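Local coordinates for protein DspB (Aggregatibacter actinomycetemcomitans, PDB 1YHT) that hydrolyses terminal beta-linked N-acetylhexosamine units as a family 20 glycoside hydrolase and releases biofilms, probably by cleaving their matrix polysaccharide, at residues A[218-222]-A[254-258]; A[225-230]-A[262-267]; A[272-276]-A[307-311]; A[212-218]-A[232-238]; A[301-305]-A[319-325]. One frame throughout, in Å; residues are numbered along the deposited sequence.

How the contacts relate
Contact 4 is the structural centre: it pairs barrel strands 212-216 and 233-236, its centre about 9 Å from that of the chain. Contacts 1 and 2, centres about 11 Å apart, join the connection between those strands to the chain round helix 259-264, so their segments alternate with each other and with those of contact 4. Asp-218 belongs to contacts 1 and 4. Contacts 3 and 5 follow along the chain, also interleaved and about 11 Å apart centre to centre; they join the loop after helix 287-301 to helix 274-277 and to the start of strand 324-329. The set ties TIM-barrel strands 212-216, 233-236 and 324-329 to the connections between them.

Contact 1: residues A[218-222]-A[254-258]; sequences DGLIK and DMRVS
Two backbone hydrogen bonds on either side of the Ile-221/Arg-256 pair make a single beta bridge, with the CA atoms of Ile-221 and Arg-256 only 4.0 Å apart. Val-257 N donates to Leu-220 O at 3.0 Å, its N-H aimed almost straight (175°). Lys-222 N reaches Met-255 O at 2.9 Å, nearly along the C=O axis. A third bond comes from a side chain: the extended Lys-222 chain runs back over the end of helix 246-255, and NZ donates to Asp-254 O at 2.9 Å. The Asp-254 carboxylate is nearby, OD1 lying 4.1 Å from Lys-222 NZ, which is proximity of charge and not a salt bridge.

Arg-256, the first residue to leave the helical conformation, extends from CG to NE, and Asp-218 O sits 3.5 Å above one face of its guanidinium, offset toward the rim. No N-H points at the Asp-218 carboxylate, whose oxygens bind Trp-237 NE1 and Glu-184 N instead.

Apolar packing is tight at one point, Leu-220 CB to Val-257 CG1 at 3.4 Å. Leu-262 of helix 259-264 touches both of these side chains.

The arrangement joins the loop after strand 212-216 to the end of helix 246-255, in the connection that follows strand 233-236, at the C-terminal end of a TIM barrel, where enzymes of this fold carry their active sites.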
# COMPACT_ATOMS: atom_id res chain seq x y z
N ASP A 218 9.47 2.28 6.72
CA ASP A 218 10.75 2.74 6.22
C ASP A 218 11.34 3.92 7.04
O ASP A 218 12.56 4.00 7.21
CB ASP A 218 10.67 3.21 4.77
CG ASP A 218 10.10 2.18 3.83
OD1 ASP A 218 10.65 2.04 2.73
OD2 ASP A 218 9.08 1.54 4.19
N GLY A 219 10.46 4.80 7.51
CA GLY A 219 10.88 6.01 8.21
C GLY A 219 11.02 5.86 9.69
O GLY A 219 11.25 6.83 10.37
N LEU A 220 10.91 4.62 10.18
CA LEU A 220 10.99 4.35 11.60
C LEU A 220 12.42 4.01 11.94
O LEU A 220 12.90 2.90 11.65
CB LEU A 220 10.03 3.20 11.99
CG LEU A 220 8.54 3.48 11.73
CD1 LEU A 220 7.65 2.31 12.05
CD2 LEU A 220 8.08 4.69 12.51
N ILE A 221 13.11 5.01 12.51
CA ILE A 221 14.51 4.85 12.87
C ILE A 221 14.68 5.03 14.37
O ILE A 221 13.84 5.61 15.02
CB ILE A 221 15.42 5.79 12.07
CG1 ILE A 221 15.16 7.27 12.44
CG2 ILE A 221 15.25 5.54 10.54
CD1 ILE A 221 16.17 8.19 11.81
N LYS A 222 15.76 4.49 14.91
CA LYS A 222 16.01 4.55 16.37
C LYS A 222 16.11 5.97 16.93
O LYS A 222 15.66 6.20 18.03
CB LYS A 222 17.32 3.82 16.68
CG LYS A 222 17.22 2.33 16.56
CD LYS A 222 18.58 1.68 16.92
CE LYS A 222 18.79 0.38 16.19
NZ LYS A 222 20.23 -0.10 16.38
N ASP A 254 21.26 -1.00 11.26
CA ASP A 254 21.78 -0.35 12.46
C ASP A 254 20.98 0.88 12.80
O ASP A 254 20.89 1.27 13.94
CB ASP A 254 23.23 0.06 12.23
CG ASP A 254 23.89 0.52 13.51
OD1 ASP A 254 23.85 -0.25 14.50
OD2 ASP A 254 24.38 1.67 13.52
N MET A 255 20.40 1.51 11.80
CA MET A 255 19.70 2.76 12.01
C MET A 255 18.21 2.55 12.24
O MET A 255 17.60 3.21 13.04
CB MET A 255 19.85 3.61 10.78
CG MET A 255 21.00 4.55 10.75
SD MET A 255 21.03 5.38 9.13
CE MET A 255 19.32 5.91 8.83
N ARG A 256 17.61 1.67 11.45
CA ARG A 256 16.17 1.48 11.50
C ARG A 256 15.74 0.66 12.71
O ARG A 256 16.52 -0.11 13.27
CB ARG A 256 15.70 0.80 10.23
CG ARG A 256 15.86 1.67 9.02
CD ARG A 256 15.23 1.06 7.81
NE ARG A 256 15.39 1.91 6.64
CZ ARG A 256 14.82 1.68 5.46
NH1 ARG A 256 14.05 0.62 5.28
NH2 ARG A 256 15.03 2.52 4.46
N VAL A 257 14.47 0.81 13.09
CA VAL A 257 13.89 -0.02 14.13
C VAL A 257 13.48 -1.43 13.56
O VAL A 257 12.94 -1.55 12.47
CB VAL A 257 12.71 0.73 14.85
CG1 VAL A 257 11.52 0.82 13.95
CG2 VAL A 257 12.27 -0.00 16.09
N SER A 258 13.76 -2.48 14.31
CA SER A 258 13.30 -3.83 13.95
C SER A 258 11.82 -4.01 14.33
O SER A 258 11.26 -3.24 15.12
CB SER A 258 14.12 -4.86 14.72
OG SER A 258 13.72 -4.88 16.07

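Contact 2: residues A[225-230]-A[262-267]; sequences FEQINP and LLAKGF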
# COMPACT_ATOMS: atom_id res chain seq x y z
N PHE A 225 11.95 7.42 16.28
CA PHE A 225 10.66 6.72 16.23
C PHE A 225 9.79 6.92 17.45
O PHE A 225 8.59 6.82 17.36
CB PHE A 225 10.78 5.23 15.88
CG PHE A 225 11.08 4.35 17.04
CD1 PHE A 225 10.15 3.39 17.45
CD2 PHE A 225 12.29 4.45 17.72
CE1 PHE A 225 10.43 2.53 18.53
CE2 PHE A 225 12.59 3.60 18.80
CZ PHE A 225 11.66 2.63 19.20
N GLU A 226 10.38 7.20 18.60
CA GLU A 226 9.64 7.43 19.80
C GLU A 226 8.85 8.73 19.75
O GLU A 226 8.01 8.91 20.60
CB GLU A 226 10.57 7.40 21.02
CG GLU A 226 11.38 6.10 21.14
CD GLU A 226 12.48 6.16 22.18
OE1 GLU A 226 13.55 6.79 21.94
OE2 GLU A 226 12.25 5.59 23.26
N GLN A 227 9.07 9.58 18.73
CA GLN A 227 8.27 10.81 18.52
C GLN A 227 6.98 10.58 17.69
O GLN A 227 6.14 11.43 17.58
CB GLN A 227 9.12 11.85 17.78
CG GLN A 227 10.37 12.29 18.52
CD GLN A 227 11.39 13.00 17.64
OE1 GLN A 227 11.03 13.85 16.85
NE2 GLN A 227 12.66 12.61 17.75
N ILE A 228 6.86 9.39 17.12
CA ILE A 228 5.73 9.03 16.25
C ILE A 228 4.54 8.75 17.12
O ILE A 228 4.69 8.17 18.19
CB ILE A 228 6.13 7.73 15.40
CG1 ILE A 228 6.92 8.16 14.19
CG2 ILE A 228 4.94 6.91 14.98
CD1 ILE A 228 6.03 8.68 13.03
N ASN A 229 3.37 9.19 16.66
CA ASN A 229 2.08 8.85 17.26
C ASN A 229 2.05 7.35 17.51
O ASN A 229 2.12 6.59 16.56
CB ASN A 229 0.93 9.24 16.28
CG ASN A 229 -0.49 8.96 16.82
OD1 ASN A 229 -0.66 8.29 17.81
ND2 ASN A 229 -1.51 9.48 16.12
N PRO A 230 1.95 6.93 18.77
CA PRO A 230 2.04 5.50 18.97
C PRO A 230 0.83 4.73 18.50
O PRO A 230 0.86 3.53 18.56
CB PRO A 230 2.20 5.35 20.48
CG PRO A 230 1.54 6.59 21.08
CD PRO A 230 1.72 7.67 20.02
N LEU A 262 9.66 -2.48 17.66
CA LEU A 262 8.37 -1.82 17.56
C LEU A 262 7.36 -2.47 18.49
O LEU A 262 6.62 -1.78 19.19
CB LEU A 262 7.87 -1.84 16.11
CG LEU A 262 8.62 -0.90 15.14
CD1 LEU A 262 8.17 -1.13 13.70
CD2 LEU A 262 8.48 0.54 15.51
N LEU A 263 7.35 -3.80 18.49
CA LEU A 263 6.43 -4.56 19.37
C LEU A 263 6.69 -4.25 20.83
O LEU A 263 5.76 -4.06 21.62
CB LEU A 263 6.61 -6.06 19.13
CG LEU A 263 6.22 -6.58 17.75
CD1 LEU A 263 6.44 -8.06 17.68
CD2 LEU A 263 4.79 -6.24 17.39
N ALA A 264 7.98 -4.17 21.17
CA ALA A 264 8.40 -3.86 22.55
C ALA A 264 7.90 -2.49 22.99
O ALA A 264 7.56 -2.33 24.16
CB ALA A 264 9.86 -3.94 22.68
N LYS A 265 7.86 -1.51 22.07
CA LYS A 265 7.29 -0.21 22.34
C LYS A 265 5.77 -0.15 22.29
O LYS A 265 5.21 0.88 22.55
CB LYS A 265 7.89 0.87 21.44
CG LYS A 265 9.19 1.49 21.99
CD LYS A 265 8.91 2.50 23.13
CE LYS A 265 8.80 3.93 22.56
NZ LYS A 265 8.12 4.95 23.41
N GLY A 266 5.08 -1.22 21.97
CA GLY A 266 3.62 -1.17 21.98
C GLY A 266 2.92 -0.92 20.65
O GLY A 266 1.69 -0.79 20.62
N PHE A 267 3.66 -0.86 19.55
CA PHE A 267 3.05 -0.59 18.26
C PHE A 267 2.25 -1.76 17.78
O PHE A 267 2.66 -2.92 17.92
CB PHE A 267 4.10 -0.23 17.20
CG PHE A 267 4.58 1.19 17.30
CD1 PHE A 267 3.96 2.19 16.59
CD2 PHE A 267 5.64 1.52 18.13
CE1 PHE A 267 4.39 3.51 16.70
CE2 PHE A 267 6.09 2.84 18.25
CZ PHE A 267 5.49 3.84 17.54
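Phe-225 projects from the connection between two strands of the TIM barrel into a hollow formed round a Schellman motif, the turn that ends helix 259-264. The hollow has three walls: Leu-262 CD2 lies 3.8 Å from Phe-225 CD1, Lys-265 CG is 3.8 Å from Phe-225 CE1, and the rim of the Phe-267 ring completes it. All three meet the Phe-225 ring at a slant. Its first torsion, 84°, sets the ring between the backbone N and carbonyl carbon of Phe-225, turned toward the helix end. Glu-226 CG stands over one face of the same ring, toward its rim.

Phe-267 is the reciprocal bump. Its ring fits between Phe-225 and the bend at 228-230, where Ile-228 CG2 meets its edge 3.8 Å from CE1. Pro-230 CA comes equally near that CE1, so the ring's outer end is held by backbone as well as side-chain carbons. Gly-266, at phi 97°, reverses the chain between Lys-265 and Phe-267, and the motif's bonds Gly-266 N to Leu-263 O and Phe-267 N to Leu-262 O fix that reversal. Behind Ile-228 stands helix 192-208, with Ile-196 and Asn-200 touching it.

At the exposed margin Lys-265 bends twice along its chain and crosses Glu-226 at about a right angle, CE resting 3.7 Å from Glu-226 CG.

Contact 3: residues A[272-276]-A[307-311]; sequences YNSYY and WDGRN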
# COMPACT_ATOMS: atom_id res chain seq x y z
N TYR A 272 4.42 -7.74 6.67
CA TYR A 272 4.30 -7.74 5.23
C TYR A 272 5.53 -8.38 4.56
O TYR A 272 5.71 -8.25 3.36
CB TYR A 272 4.11 -6.33 4.74
CG TYR A 272 2.67 -5.81 4.68
CD1 TYR A 272 1.86 -5.80 5.81
CD2 TYR A 272 2.13 -5.29 3.50
CE1 TYR A 272 0.55 -5.28 5.77
CE2 TYR A 272 0.84 -4.74 3.47
CZ TYR A 272 0.05 -4.75 4.61
OH TYR A 272 -1.26 -4.19 4.63
N ASN A 273 6.38 -9.03 5.39
CA ASN A 273 7.68 -9.65 4.96
C ASN A 273 7.78 -9.86 3.47
O ASN A 273 7.16 -10.78 2.94
CB ASN A 273 7.87 -11.00 5.66
CG ASN A 273 9.22 -11.68 5.34
OD1 ASN A 273 9.82 -11.45 4.30
ND2 ASN A 273 9.67 -12.53 6.24
N SER A 274 8.59 -9.04 2.79
CA SER A 274 8.68 -9.07 1.33
C SER A 274 9.24 -10.40 0.79
O SER A 274 8.88 -10.82 -0.28
CB SER A 274 9.51 -7.90 0.79
OG SER A 274 10.82 -7.95 1.32
N TYR A 275 10.08 -11.09 1.55
CA TYR A 275 10.57 -12.36 1.03
C TYR A 275 9.47 -13.39 0.76
O TYR A 275 9.47 -14.01 -0.31
CB TYR A 275 11.61 -12.97 1.94
CG TYR A 275 12.26 -14.19 1.33
CD1 TYR A 275 13.25 -14.08 0.36
CD2 TYR A 275 11.84 -15.45 1.70
CE1 TYR A 275 13.83 -15.20 -0.22
CE2 TYR A 275 12.43 -16.58 1.15
CZ TYR A 275 13.43 -16.45 0.22
OH TYR A 275 13.96 -17.60 -0.31
N TYR A 276 8.57 -13.60 1.72
CA TYR A 276 7.48 -14.60 1.58
C TYR A 276 6.14 -14.04 1.07
O TYR A 276 5.31 -14.79 0.54
CB TYR A 276 7.21 -15.26 2.93
CG TYR A 276 8.27 -16.24 3.32
CD1 TYR A 276 8.39 -17.45 2.63
CD2 TYR A 276 9.18 -15.95 4.35
CE1 TYR A 276 9.36 -18.35 2.97
CE2 TYR A 276 10.16 -16.89 4.72
CZ TYR A 276 10.24 -18.08 4.01
OH TYR A 276 11.20 -19.01 4.32
N TRP A 307 9.75 -12.36 10.18
CA TRP A 307 9.54 -10.98 9.65
C TRP A 307 10.72 -10.47 8.85
O TRP A 307 10.53 -9.62 8.00
CB TRP A 307 9.28 -10.00 10.78
CG TRP A 307 10.44 -9.87 11.70
CD1 TRP A 307 10.72 -10.68 12.76
CD2 TRP A 307 11.48 -8.89 11.65
NE1 TRP A 307 11.88 -10.27 13.37
CE2 TRP A 307 12.37 -9.17 12.71
CE3 TRP A 307 11.76 -7.82 10.81
CZ2 TRP A 307 13.52 -8.41 12.95
CZ3 TRP A 307 12.90 -7.06 11.05
CH2 TRP A 307 13.76 -7.36 12.11
N ASP A 308 11.93 -10.96 9.12
CA ASP A 308 13.15 -10.41 8.51
C ASP A 308 13.56 -11.24 7.28
O ASP A 308 14.50 -12.07 7.32
CB ASP A 308 14.27 -10.28 9.55
CG ASP A 308 15.58 -9.77 8.97
OD1 ASP A 308 15.62 -9.15 7.89
OD2 ASP A 308 16.63 -10.01 9.60
N GLY A 309 12.85 -10.98 6.18
CA GLY A 309 13.05 -11.73 4.94
C GLY A 309 12.98 -13.22 5.23
O GLY A 309 12.09 -13.67 5.96
N ARG A 310 13.93 -13.98 4.69
CA ARG A 310 14.04 -15.41 5.04
C ARG A 310 14.76 -15.73 6.33
O ARG A 310 14.85 -16.92 6.68
CB ARG A 310 14.62 -16.28 3.90
CG ARG A 310 15.91 -15.78 3.25
CD ARG A 310 16.49 -16.90 2.33
NE ARG A 310 16.54 -18.19 3.02
CZ ARG A 310 15.92 -19.31 2.63
NH1 ARG A 310 15.21 -19.34 1.52
NH2 ARG A 310 16.03 -20.42 3.38
N ASN A 311 15.22 -14.71 7.06
CA ASN A 311 16.02 -14.92 8.27
C ASN A 311 15.19 -15.40 9.46
O ASN A 311 14.19 -14.80 9.83
CB ASN A 311 16.81 -13.62 8.62
CG ASN A 311 17.66 -13.73 9.90
OD1 ASN A 311 17.95 -14.84 10.41
ND2 ASN A 311 18.07 -12.57 10.44
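Tyr-275 and Gly-309 bring the two backbones close, their CA atoms 4.7 Å apart. The first segment turns into helix 274-277 with Asn-273 as N-cap; the second contains a type II' beta turn from Asp-308 to Asn-311, closed by Asn-311 N to Asp-308 O at 2.7 Å. Gly-309, with positive phi, presents its CA to Tyr-275 CB at 3.6 Å.

The Asn-273 amide serves both segments. OD1 accepts a weak capping bond from Tyr-275 N, while ND2 donates to Gly-309 O at 2.7 Å, nearly straight (172°) and with the acceptor in the amide plane. ND2 also bonds Val-306 O, so the amide's rotation is fixed from both ends.

Tyr-275 and Arg-310 run side by side. Arg-310 CB sits over the ring face, 3.7 Å from its centroid, a CH-pi contact; a bend at chi3 (-49°) then brings NH1 to Tyr-275 OH at 2.8 Å. The guanidinium stands steeply to the ring, 79° between planes, and meets the hydroxyl with its edge.

Around this, Tyr-276 packs on Trp-302 and helix 287-301, Trp-307 lies against helix 259-264, and backbone bonds from Tyr-272 to Tyr-236 and Ser-274 to Trp-237 carry the pairing of parallel TIM-barrel strands 269-271 and 233-236 past the end of 269-271.

Contact 4: residues A[212-218]-A[232-238]; sequences KTRMWND and IEITYWS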
# COMPACT_ATOMS: atom_id res chain seq x y z
N LYS A 212 -8.11 5.35 11.80
CA LYS A 212 -6.77 4.95 12.17
C LYS A 212 -5.84 5.02 10.97
O LYS A 212 -6.27 5.00 9.82
CB LYS A 212 -6.78 3.54 12.75
CG LYS A 212 -7.52 3.47 14.06
CD LYS A 212 -7.92 2.03 14.28
CE LYS A 212 -8.54 1.79 15.58
NZ LYS A 212 -9.05 0.38 15.61
N THR A 213 -4.55 5.15 11.27
CA THR A 213 -3.50 5.31 10.28
C THR A 213 -2.68 4.02 10.14
O THR A 213 -2.28 3.40 11.13
CB THR A 213 -2.56 6.50 10.74
OG1 THR A 213 -3.33 7.68 10.97
CG2 THR A 213 -1.45 6.76 9.75
N ARG A 214 -2.44 3.64 8.90
CA ARG A 214 -1.46 2.63 8.55
C ARG A 214 -0.31 3.31 7.80
O ARG A 214 -0.47 4.31 7.07
CB ARG A 214 -2.09 1.48 7.74
CG ARG A 214 -3.04 0.64 8.55
CD ARG A 214 -2.45 -0.72 9.00
NE ARG A 214 -3.32 -1.35 9.99
CZ ARG A 214 -4.27 -2.25 9.74
NH1 ARG A 214 -4.47 -2.74 8.52
NH2 ARG A 214 -5.05 -2.68 10.75
N MET A 215 0.89 2.76 8.01
CA MET A 215 2.10 3.31 7.43
C MET A 215 3.20 2.27 7.23
O MET A 215 3.36 1.41 8.07
CB MET A 215 2.62 4.42 8.37
CG MET A 215 3.65 5.25 7.75
SD MET A 215 4.19 6.56 8.91
CE MET A 215 5.21 5.57 9.95
N TRP A 216 3.96 2.39 6.12
CA TRP A 216 5.10 1.53 5.84
C TRP A 216 6.20 1.80 6.90
O TRP A 216 6.25 2.90 7.48
CB TRP A 216 5.64 1.76 4.41
CG TRP A 216 4.70 1.40 3.28
CD1 TRP A 216 4.16 2.24 2.36
CD2 TRP A 216 4.20 0.10 2.97
NE1 TRP A 216 3.36 1.54 1.48
CE2 TRP A 216 3.37 0.23 1.84
CE3 TRP A 216 4.44 -1.18 3.49
CZ2 TRP A 216 2.73 -0.87 1.24
CZ3 TRP A 216 3.84 -2.25 2.92
CH2 TRP A 216 2.97 -2.09 1.78
N ASN A 217 7.06 0.82 7.19
CA ASN A 217 8.07 1.01 8.28
C ASN A 217 9.31 1.84 7.96
O ASN A 217 10.11 2.08 8.84
CB ASN A 217 8.53 -0.33 8.85
CG ASN A 217 9.30 -1.14 7.85
OD1 ASN A 217 8.72 -1.70 6.93
ND2 ASN A 217 10.63 -1.19 8.01
N ASP A 218 9.47 2.28 6.72
CA ASP A 218 10.75 2.74 6.22
C ASP A 218 11.34 3.92 7.04
O ASP A 218 12.56 4.00 7.21
CB ASP A 218 10.67 3.21 4.77
CG ASP A 218 10.10 2.18 3.83
OD1 ASP A 218 10.65 2.04 2.73
OD2 ASP A 218 9.08 1.54 4.19
N ILE A 232 -0.22 4.96 15.38
CA ILE A 232 -0.06 4.68 13.94
C ILE A 232 0.29 3.21 13.85
O ILE A 232 1.08 2.68 14.69
CB ILE A 232 1.03 5.52 13.29
CG1 ILE A 232 0.62 6.99 13.23
CG2 ILE A 232 1.33 4.97 11.83
CD1 ILE A 232 1.81 7.96 12.84
N GLU A 233 -0.35 2.53 12.90
CA GLU A 233 -0.19 1.09 12.76
C GLU A 233 0.76 0.79 11.62
O GLU A 233 0.64 1.39 10.55
CB GLU A 233 -1.55 0.39 12.59
CG GLU A 233 -2.54 0.72 13.73
CD GLU A 233 -3.89 0.05 13.63
OE1 GLU A 233 -4.17 -0.66 12.64
OE2 GLU A 233 -4.72 0.25 14.56
N ILE A 234 1.73 -0.09 11.86
CA ILE A 234 2.83 -0.28 10.93
C ILE A 234 2.66 -1.53 10.05
O ILE A 234 2.39 -2.64 10.56
CB ILE A 234 4.16 -0.37 11.66
CG1 ILE A 234 4.37 0.84 12.64
CG2 ILE A 234 5.29 -0.53 10.65
CD1 ILE A 234 3.94 2.16 12.09
N THR A 235 2.80 -1.32 8.73
CA THR A 235 2.92 -2.41 7.75
C THR A 235 4.40 -2.64 7.43
O THR A 235 5.01 -1.89 6.66
CB THR A 235 2.02 -2.14 6.46
OG1 THR A 235 2.37 -0.90 5.81
CG2 THR A 235 0.62 -2.06 6.86
N TYR A 236 4.98 -3.65 8.09
CA TYR A 236 6.44 -3.88 8.16
C TYR A 236 6.89 -4.85 7.09
O TYR A 236 6.67 -6.08 7.21
CB TYR A 236 6.86 -4.43 9.55
CG TYR A 236 8.33 -4.18 9.85
CD1 TYR A 236 8.73 -3.19 10.77
CD2 TYR A 236 9.33 -4.85 9.16
CE1 TYR A 236 10.10 -2.90 11.01
CE2 TYR A 236 10.67 -4.59 9.40
CZ TYR A 236 11.07 -3.63 10.36
OH TYR A 236 12.43 -3.35 10.58
N TRP A 237 7.52 -4.31 6.04
CA TRP A 237 7.83 -5.10 4.85
C TRP A 237 9.28 -5.57 4.71
O TRP A 237 9.53 -6.62 4.13
CB TRP A 237 7.40 -4.40 3.60
CG TRP A 237 8.15 -3.18 3.22
CD1 TRP A 237 8.04 -1.95 3.76
CD2 TRP A 237 9.12 -3.08 2.18
NE1 TRP A 237 8.88 -1.08 3.13
CE2 TRP A 237 9.57 -1.74 2.16
CE3 TRP A 237 9.65 -3.99 1.26
CZ2 TRP A 237 10.50 -1.28 1.24
CZ3 TRP A 237 10.59 -3.53 0.33
CH2 TRP A 237 11.01 -2.19 0.33
N SER A 238 10.21 -4.75 5.21
CA SER A 238 11.62 -5.08 5.16
C SER A 238 12.40 -4.24 6.18
O SER A 238 12.12 -3.04 6.35
CB SER A 238 12.14 -4.79 3.76
OG SER A 238 13.48 -5.21 3.62
O HOH W 1 -6.80 -1.11 14.38
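Arg-214 grips Glu-233 side-on, NE and NH2 both donating to OE1, the NE bond at 2.9 Å. Guanidinium and carboxylate are nearly coplanar (24°), and NE takes the anti lone pair of OE1. The other oxygen, OE2, is linked through a water to Lys-212 NZ.

At the far end Asn-217 and Asp-218 tie down the chain after strand 233-236. Trp-237 N donates to Asn-217 OD1 at 3.0 Å, and Asn-217 ND2 to Ser-238 O at 2.9 Å. With chi1 at 66° the amide also stacks on the Tyr-236 ring, planes 13° apart. Trp-237 NE1 meets Asp-218 OD2 at 2.8 Å, on the syn side but tilted out of the carboxylate plane, while OD2 lies in the indole plane.

Between these ends the strands pair in parallel: Thr-213 O accepts from Glu-233 N, Met-215 N donates to Glu-233 O, and Thr-235 N donates to Met-215 O at 2.9 Å. Thr-235 OG1, hydrogen-bonded to His-179, lies 3.1 Å above the plane of the Trp-216 indole, toward its rim. On the other sheet face Met-215 CB packs on Ile-232 CG2 at 3.7 Å, toward helix 192-208.

One face is thus apolar against the helical shell, the other polar and aromatic inside the barrel. With Trp-216 NE1 hydrogen-bonded to Glu-114 OE2 and an acetate about 3 Å from the Trp-216 side chain, that end of the second face is consistent with a sugar-binding pocket.

Contact 5: residues A[301-305]-A[319-325]; sequences NWDLG and THEIAGA
With chi1 near -176° in both, Leu-304 and Trp-302 send their side chains toward 322-325, where strand 324-329 of the TIM barrel begins. In Leu-304 a chi2 of 60° then turns CD1 toward the strand and leaves CD2 beside Ile-322. CD1 nestles 3.7 Å from Ala-325 CB and also against Gly-324 O. CG and CD2 both lie against Ile-322, whose CG2 is 3.8 Å from Leu-304 CG, the two side chains sliding past each other in opposite directions. Trp-302 adds the far corner of its indole, CH2 lying 3.9 Å from Ala-325 CB, while its NE1 bonds Val-306 O.

An Asx turn shapes the loop: Asp-303 OD1 accepts from Gly-305 N at 2.9 Å, and OD2 of the same carboxylate forms a salt bridge with Arg-315. Strand 324-329 pairs with both 18-24 and 269-271, closing the barrel, so this packing sets the chain after helix 287-301 on the closing strand. Thr-357 of helix 339-358 touches Trp-302, Leu-304 and Ala-325.

Ile-322 extends its CD1 to Leu-304 O, an oxygen hydrogen-bonded to Asn-271 ND2. Beside it, the methyl CG2 of Thr-319, from the short 3-10 turn, rests 3.5 Å from Gly-305 N.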
# COMPACT_ATOMS: atom_id res chain seq x y z
N ASN A 301 7.33 -23.17 5.05
CA ASN A 301 8.46 -22.40 5.57
C ASN A 301 8.13 -21.06 6.23
O ASN A 301 8.96 -20.52 6.95
CB ASN A 301 9.51 -22.15 4.45
CG ASN A 301 9.99 -23.45 3.80
OD1 ASN A 301 9.85 -23.64 2.58
ND2 ASN A 301 10.54 -24.32 4.58
N TRP A 302 6.96 -20.48 5.96
CA TRP A 302 6.63 -19.20 6.58
C TRP A 302 5.76 -19.36 7.82
O TRP A 302 4.88 -20.24 7.87
CB TRP A 302 6.01 -18.21 5.59
CG TRP A 302 5.77 -16.88 6.24
CD1 TRP A 302 6.71 -15.97 6.63
CD2 TRP A 302 4.51 -16.34 6.63
NE1 TRP A 302 6.10 -14.87 7.22
CE2 TRP A 302 4.75 -15.08 7.22
CE3 TRP A 302 3.19 -16.78 6.48
CZ2 TRP A 302 3.72 -14.27 7.69
CZ3 TRP A 302 2.18 -15.98 6.98
CH2 TRP A 302 2.46 -14.76 7.61
N ASP A 303 6.00 -18.53 8.83
CA ASP A 303 5.02 -18.33 9.89
C ASP A 303 5.01 -16.87 10.30
O ASP A 303 5.92 -16.09 9.94
CB ASP A 303 5.25 -19.24 11.13
CG ASP A 303 6.51 -18.93 11.89
OD1 ASP A 303 6.51 -17.96 12.67
OD2 ASP A 303 7.47 -19.73 11.75
N LEU A 304 3.99 -16.50 11.05
CA LEU A 304 3.73 -15.08 11.30
C LEU A 304 4.92 -14.36 11.98
O LEU A 304 5.09 -13.14 11.83
CB LEU A 304 2.45 -14.91 12.11
CG LEU A 304 2.02 -13.48 12.37
CD1 LEU A 304 1.75 -12.74 11.00
CD2 LEU A 304 0.82 -13.43 13.29
N GLY A 305 5.75 -15.11 12.71
CA GLY A 305 6.87 -14.53 13.45
C GLY A 305 8.14 -14.33 12.66
O GLY A 305 9.11 -13.72 13.14
N THR A 319 4.05 -14.78 18.84
CA THR A 319 3.31 -14.16 17.70
C THR A 319 1.96 -13.50 18.07
O THR A 319 1.44 -12.73 17.28
CB THR A 319 3.11 -15.12 16.49
OG1 THR A 319 2.26 -16.21 16.87
CG2 THR A 319 4.46 -15.63 15.97
N HIS A 320 1.41 -13.78 19.26
CA HIS A 320 0.19 -13.07 19.75
C HIS A 320 0.29 -11.54 19.66
O HIS A 320 -0.74 -10.85 19.57
CB HIS A 320 -0.12 -13.40 21.21
CG HIS A 320 -0.77 -14.73 21.42
ND1 HIS A 320 -1.25 -15.14 22.65
CD2 HIS A 320 -1.05 -15.73 20.55
CE1 HIS A 320 -1.79 -16.34 22.52
NE2 HIS A 320 -1.66 -16.73 21.26
N GLU A 321 1.51 -11.03 19.73
CA GLU A 321 1.77 -9.58 19.65
C GLU A 321 1.73 -8.98 18.24
O GLU A 321 1.70 -7.74 18.10
CB GLU A 321 3.14 -9.26 20.25
CG GLU A 321 3.24 -9.61 21.73
CD GLU A 321 4.51 -9.07 22.38
OE1 GLU A 321 5.54 -8.94 21.69
OE2 GLU A 321 4.47 -8.80 23.60
N ILE A 322 1.84 -9.83 17.23
CA ILE A 322 1.84 -9.39 15.85
C ILE A 322 0.38 -9.30 15.40
O ILE A 322 -0.41 -10.24 15.52
CB ILE A 322 2.72 -10.30 14.92
CG1 ILE A 322 4.20 -10.19 15.29
CG2 ILE A 322 2.50 -9.90 13.45
CD1 ILE A 322 5.07 -11.32 14.69
N ALA A 323 -0.00 -8.14 14.91
CA ALA A 323 -1.41 -7.83 14.71
C ALA A 323 -2.00 -8.58 13.48
O ALA A 323 -3.18 -8.82 13.42
CB ALA A 323 -1.56 -6.31 14.58
N GLY A 324 -1.16 -9.03 12.57
CA GLY A 324 -1.62 -9.62 11.31
C GLY A 324 -0.55 -9.63 10.23
O GLY A 324 0.65 -9.52 10.54
N ALA A 325 -1.01 -9.74 8.97
CA ALA A 325 -0.13 -9.96 7.81
C ALA A 325 -0.90 -9.80 6.55
O ALA A 325 -2.14 -9.90 6.55
CB ALA A 325 0.48 -11.37 7.84